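Side-chain contacts in glycerol dehydratase (Clostridium butyricum, PDB 1R9D), which probably dehydrates glycerol to 3-hydroxypropionaldehyde as a glycyl-radical lyase that works without vitamin B12: residues Y138-E141 and E142-E145; F123-W126 and N127-T131. All coordinates share one frame; numbering follows the deposited sequence.

Contact 1 (Y138-E141 and E142-E145); sequences YMTE and ETRE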
loop_
_atom_site.group_PDB
_atom_site.type_symbol
_atom_site.label_atom_id
_atom_site.label_comp_id
_atom_site.label_asym_id
_atom_site.label_seq_id
_atom_site.Cartn_x
_atom_site.Cartn_y
_atom_site.Cartn_z
ATOM N N TYR A 138 -10.640 -5.202 -6.298
ATOM C CA TYR A 138 -10.824 -3.754 -6.414
ATOM C C TYR A 138 -11.985 -3.374 -7.337
ATOM O O TYR A 138 -12.534 -2.278 -7.230
ATOM C CB TYR A 138 -9.538 -3.084 -6.909
ATOM C CG TYR A 138 -8.589 -2.672 -5.803
ATOM C CD1 TYR A 138 -7.284 -3.165 -5.755
ATOM C CD2 TYR A 138 -8.997 -1.789 -4.804
ATOM C CE1 TYR A 138 -6.410 -2.787 -4.732
ATOM C CE2 TYR A 138 -8.131 -1.407 -3.781
ATOM C CZ TYR A 138 -6.843 -1.911 -3.751
ATOM O OH TYR A 138 -5.993 -1.550 -2.729
ATOM N N MET A 139 -12.365 -4.283 -8.230
ATOM C CA MET A 139 -13.460 -4.029 -9.165
ATOM C C MET A 139 -14.821 -4.129 -8.490
ATOM O O MET A 139 -15.025 -4.966 -7.612
ATOM C CB MET A 139 -13.421 -5.028 -10.325
ATOM C CG MET A 139 -12.228 -4.903 -11.236
ATOM S SD MET A 139 -12.286 -6.131 -12.561
ATOM C CE MET A 139 -10.551 -6.298 -12.936
ATOM N N THR A 140 -15.755 -3.281 -8.909
ATOM C CA THR A 140 -17.103 -3.312 -8.353
ATOM C C THR A 140 -17.834 -4.477 -9.010
ATOM O O THR A 140 -17.406 -4.974 -10.050
ATOM C CB THR A 140 -17.870 -2.028 -8.672
ATOM O OG1 THR A 140 -18.047 -1.925 -10.088
ATOM C CG2 THR A 140 -17.104 -0.810 -8.171
ATOM N N GLU A 141 -18.938 -4.913 -8.417
ATOM C CA GLU A 141 -19.678 -6.027 -8.991
ATOM C C GLU A 141 -20.176 -5.687 -10.392
ATOM O O GLU A 141 -20.151 -6.530 -11.289
ATOM C CB GLU A 141 -20.854 -6.411 -8.094
ATOM C CG GLU A 141 -21.556 -7.688 -8.533
ATOM C CD GLU A 141 -20.583 -8.831 -8.781
ATOM O OE1 GLU A 141 -19.842 -9.204 -7.842
ATOM O OE2 GLU A 141 -20.558 -9.355 -9.917
ATOM N N GLU A 142 -20.623 -4.451 -10.587
ATOM C CA GLU A 142 -21.111 -4.040 -11.897
ATOM C C GLU A 142 -19.996 -4.083 -12.940
ATOM O O GLU A 142 -20.240 -4.429 -14.097
ATOM C CB GLU A 142 -21.716 -2.636 -11.829
ATOM C CG GLU A 142 -22.103 -2.073 -13.184
ATOM C CD GLU A 142 -22.957 -0.825 -13.077
ATOM O OE1 GLU A 142 -22.713 -0.011 -12.160
ATOM O OE2 GLU A 142 -23.866 -0.652 -13.917
ATOM N N THR A 143 -18.772 -3.742 -12.541
ATOM C CA THR A 143 -17.655 -3.779 -13.480
ATOM C C THR A 143 -17.313 -5.226 -13.832
ATOM O O THR A 143 -17.024 -5.543 -14.984
ATOM C CB THR A 143 -16.398 -3.088 -12.908
ATOM O OG1 THR A 143 -16.627 -1.677 -12.815
ATOM C CG2 THR A 143 -15.198 -3.333 -13.812
ATOM N N ARG A 144 -17.350 -6.103 -12.832
ATOM C CA ARG A 144 -17.057 -7.514 -13.056
ATOM C C ARG A 144 -18.018 -8.093 -14.089
ATOM O O ARG A 144 -17.619 -8.864 -14.963
ATOM C CB ARG A 144 -17.175 -8.295 -11.744
ATOM C CG ARG A 144 -16.109 -7.944 -10.720
ATOM C CD ARG A 144 -16.457 -8.496 -9.347
ATOM N NE ARG A 144 -15.465 -8.110 -8.348
ATOM C CZ ARG A 144 -15.737 -7.889 -7.065
ATOM N NH1 ARG A 144 -16.980 -8.012 -6.614
ATOM N NH2 ARG A 144 -14.766 -7.542 -6.233
ATOM N N GLU A 145 -19.290 -7.720 -13.988
ATOM C CA GLU A 145 -20.283 -8.217 -14.933
ATOM C C GLU A 145 -19.988 -7.697 -16.336
ATOM O O GLU A 145 -20.008 -8.456 -17.304
ATOM C CB GLU A 145 -21.684 -7.794 -14.502
ATOM C CG GLU A 145 -22.051 -8.262 -13.106
ATOM C CD GLU A 145 -23.516 -8.062 -12.793
ATOM O OE1 GLU A 145 -24.023 -6.941 -13.008
ATOM O OE2 GLU A 145 -24.160 -9.027 -12.326
HETATM O O HOH W 1 -14.776 -1.190 -10.790
#
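Thr-140 and Thr-143 meet hydroxyl to hydroxyl where the chain turns into helix 141-147. Their side chains cross at about a right angle, with Thr-140 OG1 3.1 Å from Thr-143 OG1 in a hydrogen bond that either residue could donate. Thr-140 OG1 lies between its own backbone N and carbonyl carbon (chi1 64°), which folds the hydroxyl back over the first helical turn. A water 3.0 Å from Thr-140 N accepts that N-H and is also bonded to Thr-143 OG1, 2.8 Å away. His-501 of helix 484-516 bonds the same buried hydroxyl of Thr-143, giving it three partners.

This is a helix start with Thr-140 as N-cap. The first i to i+4 backbone bonds follow it: Arg-144 N to Thr-140 O at 3.0 Å, then Glu-145 N to Glu-141 O.

Charged groups occupy another side of the turn. Glu-141 bends at chi2 (50°) and brings OE1 to the edge of the Arg-144 guanidinium, a salt bridge of 3.3 Å from Glu-141 OE1 to Arg-144 NH1 whose hydrogen bond is weak, the two planes 55° apart. Over one guanidinium face lie the Met-139 carbonyl and Thr-140 C, and NH2 bonds Thr-136 O in helix 131-138. Glu-141 OE2 lies 4.3 Å from Glu-145 OE2, like charges that would probably repel; Arg-144, paired with Glu-141 OE1, may lessen this.

Nonpolar contact is lighter: Met-139 CB lies 4.0 Å from Arg-144 CG and Met-139 SD 4.2 Å from Thr-143 CG2, and the methionine also touches Cys-508. Thr-140 packs on Glu-202 of the second subunit.

Contact 2 (F123-W126 and N127-T131); sequences FEYW and NGKTT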
loop_
_atom_site.group_PDB
_atom_site.type_symbol
_atom_site.label_atom_id
_atom_site.label_comp_id
_atom_site.label_asym_id
_atom_site.label_seq_id
_atom_site.Cartn_x
_atom_site.Cartn_y
_atom_site.Cartn_z
ATOM N N PHE A 123 1.211 -23.397 -6.933
ATOM C CA PHE A 123 -0.212 -23.071 -6.959
ATOM C C PHE A 123 -0.736 -22.888 -5.538
ATOM O O PHE A 123 -1.554 -22.007 -5.276
ATOM C CB PHE A 123 -1.011 -24.189 -7.641
ATOM C CG PHE A 123 -0.622 -24.434 -9.074
ATOM C CD1 PHE A 123 -0.527 -25.733 -9.565
ATOM C CD2 PHE A 123 -0.365 -23.373 -9.937
ATOM C CE1 PHE A 123 -0.179 -25.974 -10.893
ATOM C CE2 PHE A 123 -0.017 -23.602 -11.270
ATOM C CZ PHE A 123 0.076 -24.906 -11.749
ATOM N N GLU A 124 -0.260 -23.727 -4.622
ATOM C CA GLU A 124 -0.697 -23.653 -3.233
ATOM C C GLU A 124 -0.254 -22.366 -2.542
ATOM O O GLU A 124 -1.053 -21.709 -1.879
ATOM C CB GLU A 124 -0.173 -24.859 -2.448
ATOM C CG GLU A 124 -0.705 -24.948 -1.030
ATOM C CD GLU A 124 -0.124 -26.126 -0.265
ATOM O OE1 GLU A 124 -0.199 -27.266 -0.777
ATOM O OE2 GLU A 124 0.406 -25.911 0.848
ATOM N N TYR A 125 1.011 -21.997 -2.696
ATOM C CA TYR A 125 1.497 -20.786 -2.046
ATOM C C TYR A 125 0.854 -19.501 -2.556
ATOM O O TYR A 125 0.396 -18.676 -1.767
ATOM C CB TYR A 125 3.010 -20.631 -2.198
ATOM C CG TYR A 125 3.497 -19.312 -1.620
ATOM C CD1 TYR A 125 3.594 -19.129 -0.240
ATOM C CD2 TYR A 125 3.773 -18.223 -2.447
ATOM C CE1 TYR A 125 3.949 -17.897 0.302
ATOM C CE2 TYR A 125 4.127 -16.980 -1.915
ATOM C CZ TYR A 125 4.212 -16.827 -0.538
ATOM O OH TYR A 125 4.542 -15.603 -0.003
ATOM N N TRP A 126 0.828 -19.331 -3.874
ATOM C CA TRP A 126 0.293 -18.106 -4.463
ATOM C C TRP A 126 -1.210 -17.902 -4.447
ATOM O O TRP A 126 -1.705 -16.893 -4.945
ATOM C CB TRP A 126 0.811 -17.949 -5.889
ATOM C CG TRP A 126 2.286 -17.748 -5.947
ATOM C CD1 TRP A 126 3.241 -18.712 -6.098
ATOM C CD2 TRP A 126 2.987 -16.505 -5.816
ATOM N NE1 TRP A 126 4.491 -18.146 -6.072
ATOM C CE2 TRP A 126 4.364 -16.793 -5.899
ATOM C CE3 TRP A 126 2.580 -15.174 -5.636
ATOM C CZ2 TRP A 126 5.348 -15.798 -5.808
ATOM C CZ3 TRP A 126 3.557 -14.181 -5.546
ATOM C CH2 TRP A 126 4.924 -14.500 -5.633
ATOM N N ASN A 127 -1.944 -18.841 -3.867
ATOM C CA ASN A 127 -3.388 -18.702 -3.808
ATOM C C ASN A 127 -3.793 -17.421 -3.074
ATOM O O ASN A 127 -3.497 -17.248 -1.888
ATOM C CB ASN A 127 -4.010 -19.916 -3.116
ATOM C CG ASN A 127 -5.513 -19.816 -3.019
ATOM O OD1 ASN A 127 -6.192 -19.541 -4.007
ATOM N ND2 ASN A 127 -6.046 -20.040 -1.823
ATOM N N GLY A 128 -4.467 -16.528 -3.796
ATOM C CA GLY A 128 -4.921 -15.272 -3.226
ATOM C C GLY A 128 -3.862 -14.189 -3.117
ATOM O O GLY A 128 -4.153 -13.086 -2.662
ATOM N N LYS A 129 -2.644 -14.475 -3.562
ATOM C CA LYS A 129 -1.554 -13.510 -3.446
ATOM C C LYS A 129 -1.054 -12.893 -4.748
ATOM O O LYS A 129 -0.033 -12.204 -4.755
ATOM C CB LYS A 129 -0.381 -14.177 -2.724
ATOM C CG LYS A 129 -0.783 -14.804 -1.398
ATOM C CD LYS A 129 0.364 -15.572 -0.772
ATOM C CE LYS A 129 -0.098 -16.303 0.482
ATOM N NZ LYS A 129 0.954 -17.228 0.990
ATOM N N THR A 130 -1.774 -13.124 -5.838
ATOM C CA THR A 130 -1.370 -12.600 -7.135
ATOM C C THR A 130 -1.946 -11.215 -7.405
ATOM O O THR A 130 -2.827 -10.745 -6.686
ATOM C CB THR A 130 -1.839 -13.523 -8.278
ATOM O OG1 THR A 130 -3.270 -13.565 -8.292
ATOM C CG2 THR A 130 -1.294 -14.940 -8.084
ATOM N N THR A 131 -1.435 -10.568 -8.445
ATOM C CA THR A 131 -1.937 -9.258 -8.834
ATOM C C THR A 131 -3.356 -9.418 -9.394
ATOM O O THR A 131 -4.226 -8.586 -9.130
ATOM C CB THR A 131 -1.032 -8.590 -9.904
ATOM O OG1 THR A 131 -0.864 -9.473 -11.019
ATOM C CG2 THR A 131 0.338 -8.258 -9.319
#
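Lys-129 folds back across Tyr-125 and places its ammonium over one face of the phenol ring, a cation-pi contact with NZ 3.7 Å from the ring centroid and 33° off the normal. Packing is tight here: Lys-129 NZ is displaced toward one side of the ring, only 3.1 Å from Tyr-125 CE1. The lysine chain is fully extended beyond CG, and it and the tyrosine side chain cross at about a right angle; Lys-129 CD passes 3.3 Å from Tyr-125 O. Lys-129 NZ also makes a weak hydrogen bond of 3.2 Å to Tyr-125 O, so within the turn both ring and carbonyl meet the ammonium. Lys-129 packs on Glu-43 of the second subunit as well.

The backbone beneath is a type II beta turn from Trp-126 to Lys-129, with Gly-128 at the position of positive phi. It is closed by Lys-129 N bonding Trp-126 O at 2.9 Å. Tyr-125 CD2 lies over one face of the Trp-126 ring, toward its rim, while Lys-129 O lies at the indole edge. Thr-130 CG2 adds a methyl contact to Trp-126 O at 3.7 Å.

Glu-124 and Asn-127 form the looser, solvent-exposed side. The Asn-127 side chain leads away from the turn, CG anti to the backbone N (chi1 180°), and OD1 bonds Lys-92.

The turn joins helix 113-125 to helix 131-138, with Thr-130 as N-cap of the latter and its hydroxyl bonded to Glu-133. Helix 30-40 receives the aromatic pair, Trp-126 NE1 bonding Thr-36 and its ring meeting Phe-39, while Arg-516 of helix 484-516 bonds the carbonyls of Gly-128 and Thr-130.

How the contacts relate
Contacts 2 and 1 lie at the two ends of helix 131-138: contact 2 leads into it through the Thr-130 N-cap, and contact 1 begins at its last residue and starts helix 141-147. Their centres are about 21 Å apart and their nearest atoms about 7 Å apart, so they do not touch. The long helix 484-516 is common to both, meeting contact 2 near Arg-516 and contact 1 farther back, at Cys-508 and His-501. Each centre is about 27 Å from the centre of the chain, on the same side, and each contact reaches the second subunit. Neither includes Gly-763, the predicted site of the glycyl radical.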